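Local coordinates for protein peroxisomal catalase A (Saccharomyces cerevisiae, PDB 1A4E) that is a heme-dependent catalase that breaks hydrogen peroxide down to water and oxygen, probably protecting the cell from peroxide made by peroxisomal oxidases, at residues N54-G59 with S95-D100; D109-A114 with G187-Y192. All coordinates share one frame; numbering follows the deposited sequence.

Contact 1: residues N54-G59 with S95-D100. With HEM (protoporphyrin IX containing Fe), chain I; AZI (azide ion), chain H.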
loop_
_atom_site.group_PDB
_atom_site.type_symbol
_atom_site.label_atom_id
_atom_site.label_comp_id
_atom_site.label_asym_id
_atom_site.label_seq_id
_atom_site.Cartn_x
_atom_site.Cartn_y
_atom_site.Cartn_z
ATOM N N ASN B 54 5.956 12.064 -9.198
ATOM C CA ASN B 54 6.138 13.354 -8.544
ATOM C C ASN B 54 7.609 13.785 -8.681
ATOM O O ASN B 54 8.469 13.253 -7.982
ATOM C CB ASN B 54 5.731 13.223 -7.071
ATOM C CG ASN B 54 5.686 14.542 -6.314
ATOM O OD1 ASN B 54 5.425 15.607 -6.870
ATOM N ND2 ASN B 54 5.945 14.500 -5.009
ATOM N N PRO B 55 7.994 14.699 -9.584
ATOM C CA PRO B 55 7.134 15.294 -10.605
ATOM C C PRO B 55 7.148 14.487 -11.909
ATOM O O PRO B 55 7.478 13.294 -11.909
ATOM C CB PRO B 55 7.703 16.692 -10.688
ATOM C CG PRO B 55 9.194 16.425 -10.651
ATOM C CD PRO B 55 9.315 15.330 -9.595
ATOM N N HIS B 56 6.849 15.166 -13.027
ATOM C CA HIS B 56 6.762 14.601 -14.366
ATOM C C HIS B 56 5.626 13.598 -14.463
ATOM O O HIS B 56 5.743 12.542 -15.067
ATOM C CB HIS B 56 8.075 13.914 -14.773
ATOM C CG HIS B 56 9.255 14.825 -15.080
ATOM N ND1 HIS B 56 9.737 15.151 -16.275
ATOM C CD2 HIS B 56 10.074 15.404 -14.140
ATOM C CE1 HIS B 56 10.809 15.881 -16.101
ATOM N NE2 HIS B 56 11.001 16.025 -14.816
ATOM N N ALA B 57 4.484 13.919 -13.858
ATOM C CA ALA B 57 3.310 13.057 -13.877
ATOM C C ALA B 57 2.713 12.775 -15.257
ATOM O O ALA B 57 2.289 11.661 -15.558
ATOM C CB ALA B 57 2.241 13.691 -13.003
ATOM N N HIS B 58 2.715 13.784 -16.125
ATOM C CA HIS B 58 2.142 13.686 -17.453
ATOM C C HIS B 58 3.217 13.399 -18.489
ATOM O O HIS B 58 4.193 14.144 -18.568
ATOM C CB HIS B 58 1.434 15.001 -17.776
ATOM C CG HIS B 58 0.647 14.902 -19.063
ATOM N ND1 HIS B 58 -0.431 14.166 -19.264
ATOM C CD2 HIS B 58 0.948 15.540 -20.234
ATOM C CE1 HIS B 58 -0.808 14.319 -20.502
ATOM N NE2 HIS B 58 0.028 15.148 -21.072
ATOM N N GLY B 59 3.029 12.364 -19.319
ATOM C CA GLY B 59 4.014 12.008 -20.328
ATOM C C GLY B 59 3.515 11.081 -21.431
ATOM O O GLY B 59 2.341 10.718 -21.512
ATOM N N SER B 95 8.054 13.879 -21.157
ATOM C CA SER B 95 7.083 14.382 -20.196
ATOM C C SER B 95 7.187 15.867 -19.913
ATOM O O SER B 95 8.128 16.523 -20.343
ATOM C CB SER B 95 7.253 13.642 -18.879
ATOM O OG SER B 95 8.593 13.756 -18.441
ATOM N N THR B 96 6.196 16.431 -19.219
ATOM C CA THR B 96 6.315 17.788 -18.709
ATOM C C THR B 96 6.793 17.677 -17.253
ATOM O O THR B 96 7.154 16.582 -16.807
ATOM C CB THR B 96 4.943 18.490 -18.837
ATOM O OG1 THR B 96 3.992 17.674 -18.174
ATOM C CG2 THR B 96 4.526 18.700 -20.289
ATOM N N VAL B 97 6.859 18.752 -16.460
ATOM C CA VAL B 97 7.364 18.638 -15.090
ATOM C C VAL B 97 6.329 18.912 -14.002
ATOM O O VAL B 97 6.066 18.028 -13.182
ATOM C CB VAL B 97 8.583 19.594 -14.886
ATOM C CG1 VAL B 97 9.169 19.462 -13.490
ATOM C CG2 VAL B 97 9.690 19.218 -15.843
ATOM N N GLY B 98 5.711 20.101 -13.955
ATOM C CA GLY B 98 4.854 20.460 -12.833
ATOM C C GLY B 98 3.415 19.983 -12.876
ATOM O O GLY B 98 2.798 19.835 -11.826
ATOM N N GLY B 99 2.857 19.734 -14.061
ATOM C CA GLY B 99 1.445 19.390 -14.198
ATOM C C GLY B 99 1.071 17.985 -13.764
ATOM O O GLY B 99 1.894 17.070 -13.794
ATOM N N ASP B 100 -0.195 17.828 -13.360
ATOM C CA ASP B 100 -0.724 16.525 -12.973
ATOM C C ASP B 100 -0.988 15.632 -14.183
ATOM O O ASP B 100 -0.799 16.062 -15.321
ATOM C CB ASP B 100 -2.017 16.697 -12.207
ATOM C CG ASP B 100 -1.891 17.541 -10.958
ATOM O OD1 ASP B 100 -1.023 17.261 -10.138
ATOM O OD2 ASP B 100 -2.667 18.479 -10.807
HETATM C CHA HEM I . 11.354 12.338 -12.437
HETATM C CHB HEM I . 13.452 13.451 -8.269
HETATM C CHC HEM I . 16.291 16.554 -10.555
HETATM C CHD HEM I . 14.894 14.653 -14.746
HETATM C C1A HEM I . 11.571 12.495 -11.080
HETATM C C2A HEM I . 10.932 11.685 -10.060
HETATM C C3A HEM I . 11.583 11.933 -8.898
HETATM C C4A HEM I . 12.592 12.919 -9.201
HETATM C CMA HEM I . 11.375 11.265 -7.547
HETATM C CAA HEM I . 9.807 10.689 -10.278
HETATM C CBA HEM I . 10.385 9.291 -10.289
HETATM C CGA HEM I . 9.372 8.184 -10.475
HETATM O O1A HEM I . 8.352 8.144 -9.790
HETATM O O2A HEM I . 9.630 7.336 -11.314
HETATM C C1B HEM I . 14.434 14.379 -8.536
HETATM C C2B HEM I . 15.247 15.001 -7.519
HETATM C C3B HEM I . 15.992 15.972 -8.146
HETATM C C4B HEM I . 15.624 15.889 -9.551
HETATM C CMB HEM I . 15.196 14.604 -6.047
HETATM C CAB HEM I . 16.915 16.889 -7.627
HETATM C CBB HEM I . 17.538 16.891 -6.294
HETATM C C1C HEM I . 16.182 16.290 -11.905
HETATM C C2C HEM I . 17.116 16.775 -12.895
HETATM C C3C HEM I . 16.771 16.189 -14.079
HETATM C C4C HEM I . 15.615 15.359 -13.797
HETATM C CMC HEM I . 18.283 17.716 -12.604
HETATM C CAC HEM I . 17.409 16.294 -15.306
HETATM C CBC HEM I . 18.790 15.918 -15.518
HETATM C C1D HEM I . 13.787 13.868 -14.485
HETATM C C2D HEM I . 13.031 13.162 -15.489
HETATM C C3D HEM I . 12.025 12.540 -14.838
HETATM C C4D HEM I . 12.165 12.849 -13.440
HETATM C CMD HEM I . 13.316 13.100 -16.983
HETATM C CAD HEM I . 10.917 11.716 -15.465
HETATM C CBD HEM I . 11.229 10.244 -15.609
HETATM C CGD HEM I . 10.081 9.535 -16.303
HETATM O O1D HEM I . 9.772 9.874 -17.437
HETATM O O2D HEM I . 9.475 8.648 -15.716
HETATM N NA HEM I . 12.611 13.232 -10.544
HETATM N NB HEM I . 14.685 14.905 -9.781
HETATM N NC HEM I . 15.294 15.389 -12.452
HETATM N ND HEM I . 13.260 13.660 -13.224
HETATM FE FE HEM I . 13.932 14.328 -11.505
HETATM N N1 AZI H . 12.558 15.906 -11.448
HETATM N N2 AZI H . 12.712 16.863 -12.454
HETATM N N3 AZI H . 12.866 17.822 -13.457
HETATM O O HOH W 1 3.955 16.453 -11.947
HETATM O O HOH W 2 4.080 16.453 -15.664
#

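Contact 2: residues D109-A114 with G187-Y192. With HEM (protoporphyrin IX containing Fe), chain I.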
loop_
_atom_site.group_PDB
_atom_site.type_symbol
_atom_site.label_atom_id
_atom_site.label_comp_id
_atom_site.label_asym_id
_atom_site.label_seq_id
_atom_site.Cartn_x
_atom_site.Cartn_y
_atom_site.Cartn_z
ATOM N N ASP B 109 7.165 24.524 -19.702
ATOM C CA ASP B 109 7.850 23.669 -18.743
ATOM C C ASP B 109 9.134 23.170 -19.380
ATOM O O ASP B 109 9.274 23.239 -20.601
ATOM C CB ASP B 109 7.013 22.435 -18.369
ATOM C CG ASP B 109 6.484 22.383 -16.943
ATOM O OD1 ASP B 109 6.851 23.201 -16.100
ATOM O OD2 ASP B 109 5.687 21.492 -16.675
ATOM N N PRO B 110 10.096 22.617 -18.636
ATOM C CA PRO B 110 11.027 21.646 -19.184
ATOM C C PRO B 110 10.261 20.399 -19.617
ATOM O O PRO B 110 9.139 20.123 -19.175
ATOM C CB PRO B 110 12.017 21.369 -18.064
ATOM C CG PRO B 110 11.821 22.509 -17.087
ATOM C CD PRO B 110 10.343 22.837 -17.212
ATOM N N ARG B 111 10.866 19.691 -20.560
ATOM C CA ARG B 111 10.363 18.404 -20.963
ATOM C C ARG B 111 11.378 17.370 -20.500
ATOM O O ARG B 111 12.590 17.589 -20.576
ATOM C CB ARG B 111 10.232 18.253 -22.468
ATOM C CG ARG B 111 9.295 19.156 -23.254
ATOM C CD ARG B 111 7.837 19.072 -22.824
ATOM N NE ARG B 111 7.576 20.273 -22.073
ATOM C CZ ARG B 111 6.755 21.233 -22.489
ATOM N NH1 ARG B 111 6.053 21.201 -23.617
ATOM N NH2 ARG B 111 6.747 22.330 -21.765
ATOM N N GLY B 112 10.890 16.242 -19.979
ATOM C CA GLY B 112 11.752 15.129 -19.642
ATOM C C GLY B 112 12.035 14.316 -20.895
ATOM O O GLY B 112 11.250 14.290 -21.843
ATOM N N PHE B 113 13.180 13.638 -20.865
ATOM C CA PHE B 113 13.676 12.822 -21.957
ATOM C C PHE B 113 14.483 11.734 -21.249
ATOM O O PHE B 113 15.705 11.806 -21.082
ATOM C CB PHE B 113 14.547 13.709 -22.880
ATOM C CG PHE B 113 14.939 13.145 -24.250
ATOM C CD1 PHE B 113 15.138 11.771 -24.470
ATOM C CD2 PHE B 113 15.119 14.038 -25.313
ATOM C CE1 PHE B 113 15.515 11.305 -25.732
ATOM C CE2 PHE B 113 15.499 13.568 -26.570
ATOM C CZ PHE B 113 15.695 12.203 -26.781
ATOM N N ALA B 114 13.727 10.729 -20.791
ATOM C CA ALA B 114 14.273 9.594 -20.062
ATOM C C ALA B 114 14.387 8.376 -20.958
ATOM O O ALA B 114 13.398 7.981 -21.572
ATOM C CB ALA B 114 13.369 9.252 -18.891
ATOM N N GLY B 187 10.946 26.741 -24.166
ATOM C CA GLY B 187 10.105 26.307 -23.059
ATOM C C GLY B 187 8.774 25.708 -23.504
ATOM O O GLY B 187 8.083 25.068 -22.708
ATOM N N THR B 188 8.388 25.937 -24.771
ATOM C CA THR B 188 7.199 25.329 -25.358
ATOM C C THR B 188 7.548 24.686 -26.716
ATOM O O THR B 188 7.276 25.278 -27.761
ATOM C CB THR B 188 6.070 26.406 -25.525
ATOM O OG1 THR B 188 6.631 27.486 -26.257
ATOM C CG2 THR B 188 5.513 26.912 -24.206
ATOM N N PRO B 189 8.145 23.474 -26.788
ATOM C CA PRO B 189 8.476 22.773 -28.029
ATOM C C PRO B 189 7.249 22.495 -28.882
ATOM O O PRO B 189 6.138 22.395 -28.365
ATOM C CB PRO B 189 9.145 21.490 -27.604
ATOM C CG PRO B 189 9.574 21.757 -26.193
ATOM C CD PRO B 189 8.448 22.612 -25.653
ATOM N N ALA B 190 7.430 22.359 -30.195
ATOM C CA ALA B 190 6.326 22.072 -31.110
ATOM C C ALA B 190 5.788 20.653 -30.946
ATOM O O ALA B 190 4.628 20.356 -31.241
ATOM C CB ALA B 190 6.786 22.240 -32.548
ATOM N N ASN B 191 6.708 19.802 -30.478
ATOM C CA ASN B 191 6.472 18.408 -30.169
ATOM C C ASN B 191 7.739 17.785 -29.588
ATOM O O ASN B 191 8.781 18.446 -29.491
ATOM C CB ASN B 191 6.054 17.663 -31.430
ATOM C CG ASN B 191 6.987 17.802 -32.619
ATOM O OD1 ASN B 191 8.117 17.333 -32.620
ATOM N ND2 ASN B 191 6.529 18.464 -33.669
ATOM N N TYR B 192 7.675 16.505 -29.189
ATOM C CA TYR B 192 8.810 15.793 -28.610
ATOM C C TYR B 192 9.922 15.433 -29.587
ATOM O O TYR B 192 11.069 15.210 -29.192
ATOM C CB TYR B 192 8.314 14.514 -27.934
ATOM C CG TYR B 192 7.450 14.768 -26.706
ATOM C CD1 TYR B 192 7.867 15.692 -25.744
ATOM C CD2 TYR B 192 6.242 14.076 -26.542
ATOM C CE1 TYR B 192 7.086 15.935 -24.621
ATOM C CE2 TYR B 192 5.454 14.320 -25.416
ATOM C CZ TYR B 192 5.881 15.251 -24.466
ATOM O OH TYR B 192 5.109 15.516 -23.350
HETATM C CHA HEM I . 11.354 12.338 -12.437
HETATM C CHB HEM I . 13.452 13.451 -8.269
HETATM C CHC HEM I . 16.291 16.554 -10.555
HETATM C CHD HEM I . 14.894 14.653 -14.746
HETATM C C1A HEM I . 11.571 12.495 -11.080
HETATM C C2A HEM I . 10.932 11.685 -10.060
HETATM C C3A HEM I . 11.583 11.933 -8.898
HETATM C C4A HEM I . 12.592 12.919 -9.201
HETATM C CMA HEM I . 11.375 11.265 -7.547
HETATM C CAA HEM I . 9.807 10.689 -10.278
HETATM C CBA HEM I . 10.385 9.291 -10.289
HETATM C CGA HEM I . 9.372 8.184 -10.475
HETATM O O1A HEM I . 8.352 8.144 -9.790
HETATM O O2A HEM I . 9.630 7.336 -11.314
HETATM C C1B HEM I . 14.434 14.379 -8.536
HETATM C C2B HEM I . 15.247 15.001 -7.519
HETATM C C3B HEM I . 15.992 15.972 -8.146
HETATM C C4B HEM I . 15.624 15.889 -9.551
HETATM C CMB HEM I . 15.196 14.604 -6.047
HETATM C CAB HEM I . 16.915 16.889 -7.627
HETATM C CBB HEM I . 17.538 16.891 -6.294
HETATM C C1C HEM I . 16.182 16.290 -11.905
HETATM C C2C HEM I . 17.116 16.775 -12.895
HETATM C C3C HEM I . 16.771 16.189 -14.079
HETATM C C4C HEM I . 15.615 15.359 -13.797
HETATM C CMC HEM I . 18.283 17.716 -12.604
HETATM C CAC HEM I . 17.409 16.294 -15.306
HETATM C CBC HEM I . 18.790 15.918 -15.518
HETATM C C1D HEM I . 13.787 13.868 -14.485
HETATM C C2D HEM I . 13.031 13.162 -15.489
HETATM C C3D HEM I . 12.025 12.540 -14.838
HETATM C C4D HEM I . 12.165 12.849 -13.440
HETATM C CMD HEM I . 13.316 13.100 -16.983
HETATM C CAD HEM I . 10.917 11.716 -15.465
HETATM C CBD HEM I . 11.229 10.244 -15.609
HETATM C CGD HEM I . 10.081 9.535 -16.303
HETATM O O1D HEM I . 9.772 9.874 -17.437
HETATM O O2D HEM I . 9.475 8.648 -15.716
HETATM N NA HEM I . 12.611 13.232 -10.544
HETATM N NB HEM I . 14.685 14.905 -9.781
HETATM N NC HEM I . 15.294 15.389 -12.452
HETATM N ND HEM I . 13.260 13.660 -13.224
HETATM FE FE HEM I . 13.932 14.328 -11.505
#

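Contact 1: residues N54-G59 with S95-D100
The imidazole of His56 is sandwiched between the heme and Val97. Ring D of the porphyrin lies over one face, its C3D about 3.5 Å above the imidazole plane, while on the opposite face Val97 CG2 makes a CH-pi contact 3.8 Å from the ring centroid. The two side chains run side by side, and with CG anti to its own carbonyl carbon (chi1 -72°) the imidazole is directed alongside the valine, over the porphyrin. At the edge, His56 ND1 donates to Ser95 OG at 2.8 Å, only 10° out of the ring plane, which helps fix the ring's rotation. At the other nitrogen, His56 NE2 donates to the bound azide, most directly to N3 at 2.9 Å; azide N1 binds the heme iron. This is the distal pocket of a catalase: His56 is an active-site residue beside Asn129, and azide occupies the place where peroxide would be expected.

Backbone bonds hold the histidine's loop in place. His56 N donates to Val97 O at 3.0 Å, and Thr96 N reaches His58 O at 3.1 Å. A water bound by His58 N bridges to Thr96 OG1 and Gly99 O. His58 lays its CB against Asp100 O, while ND1 hydrogen-bonds to the backbone carbonyl of Lys101 and NE2 to the carboxylate of Asp105. Pro55, preceded by a cis peptide, places CG 3.5 Å from azide N1.

The loop 54-59 leads from helix 36-45 into strand 59-68, and segment 95-100 leaves strand 87-95; Gly59 and Ser95 form an antiparallel non-hydrogen-bonded pair where these strands meet. Helix 141-149 packs on Pro55 through Phe142 and Ile146, and Asn54 ND2 hydrogen-bonds to the backbone O of Phe45 of a neighbouring subunit.

Contact 2: residues D109-A114 with G187-Y192
Two carbonyl oxygens, Asp109 O and Gly187 O, lie only 3.0 Å apart, both acceptors, with the guanidinium of Arg111 beside them. Arg111 NH2 donates to Asp109 O at 2.9 Å from above the carbonyl plane, and also to Val107 O. Gly187 O is instead held by Asp109 N, in a nearly straight bond of 3.2 Å. The arginine chain bends at chi2 (-59°) and chi3 (105°), which turns the guanidinium back toward the backbone of Asp109 and Pro110, where NE makes a weak bond to Pro110 O. Pro189 CD covers one face of the guanidinium, 3.4 Å above the plane and offset toward the rim. Tyr192 stands almost at right angles to that group, its ring edge meeting Arg111 CD through CE1 at 3.7 Å. A leucine in place of Arg111 would probably leave the Val107 and Asp109 carbonyls without this donor and Pro189 without its flat cover.

Segment 109-114 runs into strand 112-119, which lies between strands 87-95 and 122-129, with Gly112 against heme methyl CMD. The loop 187-192 follows helix 176-182; Tyr192 stacks on Phe94 and touches helix 243-253.

Contact 1 closes before contact 2 opens along the chain, yet their centres lie 11 Å apart and the two join directly. Ser95 O and Gly112 N, 2.8 Å apart, probably hydrogen-bond where strands 87-95 and 112-119 pair, and Asp109 OD2 receives the backbone N-H groups of Val97 and Gly98. Strands 59-68, 87-95 and 112-119 are successive members of the antiparallel sheet that forms the catalase beta-barrel, and both contacts touch the heme. Contact 1 supplies the distal histidine; contact 2 ties the segment bordering a heme methyl to the loop after helix 176-182. Asp109 serves both, its side chain holding the loop that carries Val97 and its backbone N-H bonding to Gly187 O.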